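Local coordinates for protein separin (Saccharomyces cerevisiae, PDB 5U1T) that cleaves the SCC1 subunit of cohesin at the onset of anaphase as a caspase-like cysteine protease, allowing the chromosomes to segregate, at residues F410-A415 / I452-C457; D468-V473 / H551-Y556; N1269-K1274 / E1323-D1328. All coordinates share one frame; numbering follows the deposited sequence.

Contact 1: F410-A415 / I452-C457; sequences FLLKTA and IEIFSC
Apolar packing carries this contact, and I454 is its centre. Its terminal methyl CD1 reaches L412 CD2 (3.7 Å) on one side and L411 CG (3.7 Å) on the other, with A415 CB a little further along at 4.3 Å from I454 CD1. Since I454 also touches H408, it meets residues at positions i, i+3, i+4 and i+7 of the facing helix, the four corners of a hole in the knobs-into-holes sense. Placing CG1 anti to the carbonyl carbon (chi1 -65°) turns the ethyl branch of I454 into that hole. L411, whose CG stands anti to the backbone N (chi1 -176°), crosses I454 at about a right angle and sets CD2 against CG1 of that residue at 3.6 Å. One helical turn on, A415 CB faces C457 CB at 4.2 Å, a small-to-small pairing.

Polar atoms add little. E453, at the solvent side, brings OE1 to 3.7 Å from L412 CD1, a van der Waals contact beside an exposed carboxylate. No hydrogen bond spans the two helices. Away from the partner helix, T414 OG1 donates to F410 O at 2.8 Å, and that carbonyl also receives T414 N from the opposite face of its plane.

The local axes approach to 9.9 Å and run nearly parallel. Helix 431-444, between the two in sequence, packs F441 on L411 and F438 on A415, while helix 388-404 takes F410 and T414. The contact therefore joins next-but-one helices, 408-425 and 448-458, of the helical domain.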
loop_
_atom_site.group_PDB
_atom_site.type_symbol
_atom_site.label_atom_id
_atom_site.label_comp_id
_atom_site.label_asym_id
_atom_site.label_seq_id
_atom_site.Cartn_x
_atom_site.Cartn_y
_atom_site.Cartn_z
ATOM N N PHE A 410 41.868 2.537 -33.550
ATOM C CA PHE A 410 42.407 3.054 -32.296
ATOM C C PHE A 410 41.547 2.686 -31.086
ATOM O O PHE A 410 42.075 2.400 -30.014
ATOM C CB PHE A 410 42.578 4.566 -32.375
ATOM C CG PHE A 410 43.873 4.982 -32.967
ATOM C CD1 PHE A 410 45.000 5.115 -32.167
ATOM C CD2 PHE A 410 43.983 5.218 -34.330
ATOM C CE1 PHE A 410 46.220 5.496 -32.719
ATOM C CE2 PHE A 410 45.202 5.600 -34.895
ATOM C CZ PHE A 410 46.324 5.737 -34.089
ATOM N N LEU A 411 40.229 2.682 -31.259
ATOM C CA LEU A 411 39.335 2.404 -30.142
ATOM C C LEU A 411 39.460 0.944 -29.753
ATOM O O LEU A 411 39.526 0.620 -28.568
ATOM C CB LEU A 411 37.881 2.746 -30.482
ATOM C CG LEU A 411 36.897 2.568 -29.328
ATOM C CD1 LEU A 411 37.301 3.471 -28.179
ATOM C CD2 LEU A 411 35.470 2.855 -29.766
ATOM N N LEU A 412 39.496 0.061 -30.748
ATOM C CA LEU A 412 39.740 -1.347 -30.467
ATOM C C LEU A 412 41.088 -1.488 -29.774
ATOM O O LEU A 412 41.223 -2.250 -28.816
ATOM C CB LEU A 412 39.690 -2.188 -31.740
ATOM C CG LEU A 412 38.294 -2.587 -32.222
ATOM C CD1 LEU A 412 38.350 -3.157 -33.627
ATOM C CD2 LEU A 412 37.668 -3.580 -31.270
ATOM N N LYS A 413 42.077 -0.722 -30.215
ATOM C CA LYS A 413 43.380 -0.799 -29.572
ATOM C C LYS A 413 43.302 -0.274 -28.135
ATOM O O LYS A 413 43.948 -0.792 -27.228
ATOM C CB LYS A 413 44.435 -0.034 -30.377
ATOM C CG LYS A 413 45.832 -0.624 -30.231
ATOM C CD LYS A 413 46.912 0.301 -30.743
ATOM C CE LYS A 413 48.318 -0.336 -30.611
ATOM N NZ LYS A 413 48.598 -0.781 -29.198
ATOM N N THR A 414 42.484 0.746 -27.934
ATOM C CA THR A 414 42.272 1.314 -26.611
ATOM C C THR A 414 41.618 0.317 -25.645
ATOM O O THR A 414 42.148 0.062 -24.562
ATOM C CB THR A 414 41.405 2.581 -26.708
ATOM O OG1 THR A 414 42.094 3.561 -27.499
ATOM C CG2 THR A 414 41.084 3.144 -25.308
ATOM N N ALA A 415 40.469 -0.231 -26.039
ATOM C CA ALA A 415 39.772 -1.263 -25.276
ATOM C C ALA A 415 40.708 -2.376 -24.824
ATOM O O ALA A 415 40.746 -2.752 -23.651
ATOM C CB ALA A 415 38.633 -1.850 -26.112
ATOM N N ILE A 452 28.708 -2.573 -30.197
ATOM C CA ILE A 452 28.575 -3.955 -29.771
ATOM C C ILE A 452 29.933 -4.666 -29.784
ATOM O O ILE A 452 30.198 -5.557 -28.996
ATOM C CB ILE A 452 27.573 -4.709 -30.654
ATOM C CG1 ILE A 452 26.197 -4.074 -30.517
ATOM C CG2 ILE A 452 27.469 -6.166 -30.233
ATOM C CD1 ILE A 452 25.102 -4.884 -31.149
ATOM N N GLU A 453 30.812 -4.238 -30.670
ATOM C CA GLU A 453 32.131 -4.848 -30.786
ATOM C C GLU A 453 32.999 -4.521 -29.582
ATOM O O GLU A 453 33.603 -5.414 -28.979
ATOM C CB GLU A 453 32.792 -4.370 -32.065
ATOM C CG GLU A 453 33.663 -5.387 -32.749
ATOM C CD GLU A 453 33.900 -5.003 -34.196
ATOM O OE1 GLU A 453 35.046 -4.612 -34.548
ATOM O OE2 GLU A 453 32.910 -5.074 -34.971
ATOM N N ILE A 454 33.049 -3.232 -29.243
ATOM C CA ILE A 454 33.770 -2.754 -28.069
ATOM C C ILE A 454 33.205 -3.404 -26.811
ATOM O O ILE A 454 33.944 -3.717 -25.876
ATOM C CB ILE A 454 33.691 -1.219 -27.948
ATOM C CG1 ILE A 454 34.415 -0.560 -29.128
ATOM C CG2 ILE A 454 34.238 -0.742 -26.602
ATOM C CD1 ILE A 454 35.861 -1.011 -29.305
ATOM N N PHE A 455 31.910 -3.639 -26.800
ATOM C CA PHE A 455 31.259 -4.172 -25.628
ATOM C C PHE A 455 31.796 -5.532 -25.290
ATOM O O PHE A 455 31.902 -5.899 -24.141
ATOM C CB PHE A 455 29.754 -4.260 -25.826
ATOM C CG PHE A 455 29.046 -4.858 -24.663
ATOM C CD1 PHE A 455 28.944 -4.174 -23.489
ATOM C CD2 PHE A 455 28.522 -6.117 -24.737
ATOM C CE1 PHE A 455 28.323 -4.731 -22.412
ATOM C CE2 PHE A 455 27.903 -6.684 -23.664
ATOM C CZ PHE A 455 27.802 -5.986 -22.501
ATOM N N SER A 456 32.158 -6.279 -26.312
ATOM C CA SER A 456 32.543 -7.663 -26.161
ATOM C C SER A 456 33.942 -7.834 -25.636
ATOM O O SER A 456 34.301 -8.887 -25.166
ATOM C CB SER A 456 32.434 -8.362 -27.497
ATOM O OG SER A 456 31.729 -9.555 -27.372
ATOM N N CYS A 457 34.745 -6.797 -25.751
ATOM C CA CYS A 457 36.035 -6.767 -25.132
ATOM C C CYS A 457 35.871 -6.692 -23.643
ATOM O O CYS A 457 36.715 -7.147 -22.920
ATOM C CB CYS A 457 36.836 -5.579 -25.636
ATOM S SG CYS A 457 37.212 -5.591 -27.388
#

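Contact 2: D468-V473 / H551-Y556; sequences DTLSFV and HLLNKY
L470 lays its CB over one face of the Y556 ring, 3.7 Å from the centroid and 15° off the normal, a CH-pi contact. K555 CG, from the neighbouring residue, lies toward the rim of the opposite face. The phenol oxygen then meets the start of the helix: L470 N donates to Y556 OH at 3.2 Å with a fairly straight bond (160°), and the hydroxyl also pairs with E598. A phenylalanine at Y556 would probably leave the L470 amide and the E598 carboxylate without this shared partner.

K555 holds the chain two residues before L470. With CG opposite the backbone N (chi1 -176°), it sends its chain, bent at chi3, across to the D468 carbonyl, where NZ donates to D468 O at 2.8 Å, tilted from the carbonyl plane; the D468 carboxylate stays beyond salt-bridge range. Methyl groups add two further contacts: L552 CD1 lies 3.4 Å from D468 O, and L470 CD1 meets L553 CD2 at 3.7 Å. T469, also bonded to N467, N-caps the helix by accepting from F472 N at its OG1 (2.9 Å).

The 3-10 turn at 552-555, leading into helix 557-572, thus abuts the N-terminus of helix 470-485. L553 also packs on helices 501-509 and 523-533, and helix 593-596 touches K555 and Y556.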
loop_
_atom_site.group_PDB
_atom_site.type_symbol
_atom_site.label_atom_id
_atom_site.label_comp_id
_atom_site.label_asym_id
_atom_site.label_seq_id
_atom_site.Cartn_x
_atom_site.Cartn_y
_atom_site.Cartn_z
ATOM N N ASP A 468 35.645 -16.375 -7.388
ATOM C CA ASP A 468 34.720 -17.478 -7.151
ATOM C C ASP A 468 33.566 -17.104 -6.215
ATOM O O ASP A 468 33.116 -17.923 -5.412
ATOM C CB ASP A 468 35.480 -18.681 -6.588
ATOM C CG ASP A 468 36.304 -18.320 -5.382
ATOM O OD1 ASP A 468 36.078 -17.215 -4.834
ATOM O OD2 ASP A 468 37.182 -19.127 -4.985
ATOM N N THR A 469 33.100 -15.867 -6.332
ATOM C CA THR A 469 31.962 -15.402 -5.547
ATOM C C THR A 469 30.792 -15.048 -6.460
ATOM O O THR A 469 30.993 -14.500 -7.528
ATOM C CB THR A 469 32.326 -14.166 -4.694
ATOM O OG1 THR A 469 32.478 -13.020 -5.549
ATOM C CG2 THR A 469 33.608 -14.411 -3.921
ATOM N N LEU A 470 29.577 -15.380 -6.039
ATOM C CA LEU A 470 28.382 -14.904 -6.730
ATOM C C LEU A 470 28.290 -13.377 -6.647
ATOM O O LEU A 470 27.869 -12.730 -7.596
ATOM C CB LEU A 470 27.129 -15.544 -6.140
ATOM C CG LEU A 470 25.799 -15.288 -6.844
ATOM C CD1 LEU A 470 25.734 -16.050 -8.141
ATOM C CD2 LEU A 470 24.628 -15.659 -5.940
ATOM N N SER A 471 28.695 -12.804 -5.517
ATOM C CA SER A 471 28.631 -11.357 -5.346
ATOM C C SER A 471 29.428 -10.612 -6.408
ATOM O O SER A 471 28.930 -9.642 -6.968
ATOM C CB SER A 471 29.104 -10.937 -3.946
ATOM O OG SER A 471 30.228 -11.684 -3.495
ATOM N N PHE A 472 30.614 -11.077 -6.736
ATOM C CA PHE A 472 31.391 -10.384 -7.736
ATOM C C PHE A 472 30.811 -10.448 -9.132
ATOM O O PHE A 472 30.796 -9.474 -9.835
ATOM C CB PHE A 472 32.830 -10.871 -7.775
ATOM C CG PHE A 472 33.610 -10.256 -8.881
ATOM C CD1 PHE A 472 34.121 -9.001 -8.751
ATOM C CD2 PHE A 472 33.764 -10.904 -10.069
ATOM C CE1 PHE A 472 34.796 -8.405 -9.777
ATOM C CE2 PHE A 472 34.434 -10.318 -11.098
ATOM C CZ PHE A 472 34.954 -9.068 -10.952
ATOM N N VAL A 473 30.311 -11.599 -9.530
ATOM C CA VAL A 473 29.784 -11.756 -10.860
ATOM C C VAL A 473 28.476 -11.037 -11.065
ATOM O O VAL A 473 28.153 -10.668 -12.159
ATOM C CB VAL A 473 29.686 -13.226 -11.263
ATOM C CG1 VAL A 473 28.872 -13.997 -10.271
ATOM C CG2 VAL A 473 29.081 -13.354 -12.630
ATOM N N HIS A 551 29.884 -26.846 -10.715
ATOM C CA HIS A 551 29.309 -25.541 -10.990
ATOM C C HIS A 551 29.555 -24.614 -9.826
ATOM O O HIS A 551 29.401 -25.027 -8.687
ATOM C CB HIS A 551 27.813 -25.667 -11.270
ATOM C CG HIS A 551 27.278 -24.604 -12.182
ATOM N ND1 HIS A 551 27.478 -23.260 -11.956
ATOM C CD2 HIS A 551 26.565 -24.692 -13.327
ATOM C CE1 HIS A 551 26.913 -22.563 -12.924
ATOM N NE2 HIS A 551 26.351 -23.410 -13.768
ATOM N N LEU A 552 29.949 -23.374 -10.092
ATOM C CA LEU A 552 30.125 -22.399 -9.021
ATOM C C LEU A 552 28.788 -22.189 -8.310
ATOM O O LEU A 552 28.731 -21.988 -7.092
ATOM C CB LEU A 552 30.656 -21.063 -9.542
ATOM C CG LEU A 552 30.797 -19.984 -8.466
ATOM C CD1 LEU A 552 31.854 -20.378 -7.473
ATOM C CD2 LEU A 552 31.110 -18.626 -9.036
ATOM N N LEU A 553 27.704 -22.268 -9.070
ATOM C CA LEU A 553 26.396 -21.972 -8.508
ATOM C C LEU A 553 25.977 -23.040 -7.501
ATOM O O LEU A 553 25.047 -22.838 -6.736
ATOM C CB LEU A 553 25.346 -21.836 -9.614
ATOM C CG LEU A 553 25.525 -20.621 -10.514
ATOM C CD1 LEU A 553 24.298 -20.474 -11.344
ATOM C CD2 LEU A 553 25.808 -19.376 -9.720
ATOM N N ASN A 554 26.677 -24.170 -7.484
ATOM C CA ASN A 554 26.362 -25.194 -6.498
ATOM C C ASN A 554 26.722 -24.724 -5.087
ATOM O O ASN A 554 26.247 -25.268 -4.086
ATOM C CB ASN A 554 27.085 -26.505 -6.836
ATOM C CG ASN A 554 26.392 -27.283 -7.949
ATOM O OD1 ASN A 554 25.165 -27.174 -8.126
ATOM N ND2 ASN A 554 27.169 -28.078 -8.706
ATOM N N LYS A 555 27.565 -23.702 -5.025
ATOM C CA LYS A 555 28.022 -23.119 -3.777
ATOM C C LYS A 555 26.917 -22.232 -3.165
ATOM O O LYS A 555 26.961 -21.856 -1.984
ATOM C CB LYS A 555 29.307 -22.332 -4.055
ATOM C CG LYS A 555 29.996 -21.717 -2.876
ATOM C CD LYS A 555 31.307 -21.091 -3.332
ATOM C CE LYS A 555 31.533 -19.767 -2.616
ATOM N NZ LYS A 555 32.853 -19.142 -2.931
ATOM N N TYR A 556 25.918 -21.926 -3.990
ATOM C CA TYR A 556 24.848 -21.005 -3.632
ATOM C C TYR A 556 23.488 -21.607 -3.891
ATOM O O TYR A 556 22.510 -20.887 -4.054
ATOM C CB TYR A 556 24.978 -19.706 -4.417
ATOM C CG TYR A 556 26.315 -19.067 -4.214
ATOM C CD1 TYR A 556 26.594 -18.379 -3.046
ATOM C CD2 TYR A 556 27.317 -19.182 -5.172
ATOM C CE1 TYR A 556 27.822 -17.797 -2.834
ATOM C CE2 TYR A 556 28.564 -18.598 -4.975
ATOM C CZ TYR A 556 28.810 -17.905 -3.797
ATOM O OH TYR A 556 30.034 -17.310 -3.561
#

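Contact 3: N1269-K1274 / E1323-D1328; sequences NLPSRK and EENAYD
The R1273 guanidinium turns one edge to the E1323 carboxylate, gripping it side-on through NE and NH2, with the carboxylate carbon CD in the guanidinium plane. NE donates to E1323 OE1 at 3.1 Å, almost straight at 172°, and approaches it on the syn side. NH2 takes the syn lone pair of E1323 OE2 at 2.9 Å, but that oxygen is tilted somewhat from the guanidinium plane, in keeping with the 50° between the two flat groups. A third, weak bond joins NE to OE2. NH2 has a second acceptor in the carbonyl of I1283, so NH2 of this buried arginine is held by two acceptors. Two opposite charges at such close range would be expected to stabilise each other away from solvent.

With CG anti to the backbone N (chi1 -164°) and an extended chain beyond it, E1323 runs alongside S1272 to reach the arginine: its CG lies 3.3 Å from S1272 OG. S1272 CB rests 3.4 Å from E1324 O. The side chain of N1325 lies across that of L1270 at about a right angle and packs by P1271. Here the backbones come nearest, the CA atoms of P1271 and N1325 being 5.9 Å apart.

L1270 is the first residue past helix 1252-1269 and holds the N-cap position of short helix 1271-1275. The arrangement is a helix-to-helix junction pinned by a bidentate arginine-glutamate salt bridge to the loop linking helices 1303-1320 and 1332-1347, within the peptidase C50 family region.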
loop_
_atom_site.group_PDB
_atom_site.type_symbol
_atom_site.label_atom_id
_atom_site.label_comp_id
_atom_site.label_asym_id
_atom_site.label_seq_id
_atom_site.Cartn_x
_atom_site.Cartn_y
_atom_site.Cartn_z
ATOM N N ASN A 1269 -60.896 4.052 48.999
ATOM C CA ASN A 1269 -60.997 2.788 48.277
ATOM C C ASN A 1269 -59.706 1.980 48.118
ATOM O O ASN A 1269 -59.753 0.824 47.691
ATOM C CB ASN A 1269 -61.594 3.059 46.906
ATOM C CG ASN A 1269 -63.038 3.443 46.987
ATOM O OD1 ASN A 1269 -63.821 2.775 47.669
ATOM N ND2 ASN A 1269 -63.411 4.540 46.321
ATOM N N LEU A 1270 -58.571 2.588 48.463
ATOM C CA LEU A 1270 -57.277 1.899 48.486
ATOM C C LEU A 1270 -56.889 1.442 49.899
ATOM O O LEU A 1270 -56.766 2.260 50.800
ATOM C CB LEU A 1270 -56.183 2.811 47.935
ATOM C CG LEU A 1270 -55.845 2.794 46.451
ATOM C CD1 LEU A 1270 -57.066 2.574 45.606
ATOM C CD2 LEU A 1270 -55.160 4.100 46.096
ATOM N N PRO A 1271 -56.654 0.136 50.081
ATOM C CA PRO A 1271 -56.345 -0.434 51.396
ATOM C C PRO A 1271 -55.258 0.327 52.140
ATOM O O PRO A 1271 -55.317 0.443 53.363
ATOM C CB PRO A 1271 -55.861 -1.847 51.075
ATOM C CG PRO A 1271 -56.293 -2.134 49.727
ATOM C CD PRO A 1271 -56.510 -0.850 48.998
ATOM N N SER A 1272 -54.275 0.840 51.417
ATOM C CA SER A 1272 -53.168 1.523 52.053
ATOM C C SER A 1272 -53.602 2.833 52.680
ATOM O O SER A 1272 -53.169 3.177 53.781
ATOM C CB SER A 1272 -52.055 1.782 51.049
ATOM O OG SER A 1272 -50.842 1.990 51.741
ATOM N N ARG A 1273 -54.457 3.570 51.972
ATOM C CA ARG A 1273 -54.839 4.902 52.417
ATOM C C ARG A 1273 -55.898 4.771 53.489
ATOM O O ARG A 1273 -56.057 5.635 54.341
ATOM C CB ARG A 1273 -55.307 5.738 51.235
ATOM C CG ARG A 1273 -54.156 6.320 50.484
ATOM C CD ARG A 1273 -54.444 6.568 49.027
ATOM N NE ARG A 1273 -53.188 6.677 48.296
ATOM C CZ ARG A 1273 -52.725 7.767 47.685
ATOM N NH1 ARG A 1273 -53.420 8.903 47.655
ATOM N NH2 ARG A 1273 -51.549 7.693 47.078
ATOM N N LYS A 1274 -56.573 3.636 53.475
ATOM C CA LYS A 1274 -57.584 3.349 54.470
ATOM C C LYS A 1274 -56.993 2.929 55.797
ATOM O O LYS A 1274 -57.624 3.157 56.826
ATOM C CB LYS A 1274 -58.521 2.270 53.958
ATOM C CG LYS A 1274 -59.219 2.690 52.675
ATOM C CD LYS A 1274 -59.893 1.515 52.012
ATOM C CE LYS A 1274 -60.836 0.870 52.989
ATOM N NZ LYS A 1274 -61.703 -0.079 52.267
ATOM N N GLU A 1323 -46.123 2.215 47.951
ATOM C CA GLU A 1323 -47.477 2.052 48.479
ATOM C C GLU A 1323 -48.117 0.793 47.920
ATOM O O GLU A 1323 -48.577 0.774 46.774
ATOM C CB GLU A 1323 -48.355 3.261 48.160
ATOM C CG GLU A 1323 -49.605 3.306 48.982
ATOM C CD GLU A 1323 -50.565 4.370 48.493
ATOM O OE1 GLU A 1323 -51.688 4.004 48.079
ATOM O OE2 GLU A 1323 -50.187 5.570 48.517
ATOM N N GLU A 1324 -48.139 -0.258 48.730
ATOM C CA GLU A 1324 -48.760 -1.508 48.337
ATOM C C GLU A 1324 -50.281 -1.455 48.445
ATOM O O GLU A 1324 -50.817 -0.897 49.389
ATOM C CB GLU A 1324 -48.229 -2.645 49.181
ATOM C CG GLU A 1324 -46.781 -2.908 48.945
ATOM C CD GLU A 1324 -46.358 -4.259 49.488
ATOM O OE1 GLU A 1324 -46.704 -4.586 50.668
ATOM O OE2 GLU A 1324 -45.693 -5.003 48.730
ATOM N N ASN A 1325 -50.953 -2.018 47.444
ATOM C CA ASN A 1325 -52.386 -2.171 47.441
ATOM C C ASN A 1325 -52.784 -3.497 46.815
ATOM O O ASN A 1325 -52.958 -3.581 45.607
ATOM C CB ASN A 1325 -53.048 -1.004 46.707
ATOM C CG ASN A 1325 -53.021 0.274 47.519
ATOM O OD1 ASN A 1325 -52.491 1.293 47.093
ATOM N ND2 ASN A 1325 -53.589 0.217 48.717
ATOM N N ALA A 1326 -52.926 -4.533 47.639
ATOM C CA ALA A 1326 -53.469 -5.806 47.178
ATOM C C ALA A 1326 -54.759 -5.604 46.375
ATOM O O ALA A 1326 -55.714 -5.006 46.881
ATOM C CB ALA A 1326 -53.723 -6.709 48.352
ATOM N N TYR A 1327 -54.776 -6.084 45.128
ATOM C CA TYR A 1327 -55.938 -5.946 44.247
ATOM C C TYR A 1327 -57.098 -6.726 44.849
ATOM O O TYR A 1327 -58.271 -6.451 44.609
ATOM C CB TYR A 1327 -55.630 -6.444 42.829
ATOM C CG TYR A 1327 -54.769 -5.514 41.992
ATOM C CD1 TYR A 1327 -54.049 -4.480 42.577
ATOM C CD2 TYR A 1327 -54.700 -5.656 40.608
ATOM C CE1 TYR A 1327 -53.273 -3.625 41.822
ATOM C CE2 TYR A 1327 -53.921 -4.783 39.829
ATOM C CZ TYR A 1327 -53.202 -3.780 40.450
ATOM O OH TYR A 1327 -52.417 -2.922 39.712
ATOM N N ASP A 1328 -56.719 -7.706 45.642
ATOM C CA ASP A 1328 -57.577 -8.462 46.522
ATOM C C ASP A 1328 -58.542 -7.632 47.361
ATOM O O ASP A 1328 -59.645 -8.073 47.700
ATOM C CB ASP A 1328 -56.678 -9.265 47.452
ATOM C CG ASP A 1328 -57.172 -10.643 47.643
ATOM O OD1 ASP A 1328 -58.407 -10.775 47.717
ATOM O OD2 ASP A 1328 -56.352 -11.597 47.692
#

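In the fold
Contacts 1 and 2 belong to the helical part of the chain and are neighbours: their centres are 28 Å apart and their nearest atoms about 11 Å, so they do not touch. Helix 448-458 of contact 1 is followed directly by helix 470-485 of contact 2, so they are joined through the chain rather than by direct contact. Contact 3 lies on the opposite side of the chain's centre, with its centre 120 Å from that of contact 1 and 102 Å from that of contact 2. The three close one after another along the sequence. All lie away from C1497, the active-site cysteine inferred by similarity, although contact 3 shares its C50 family region.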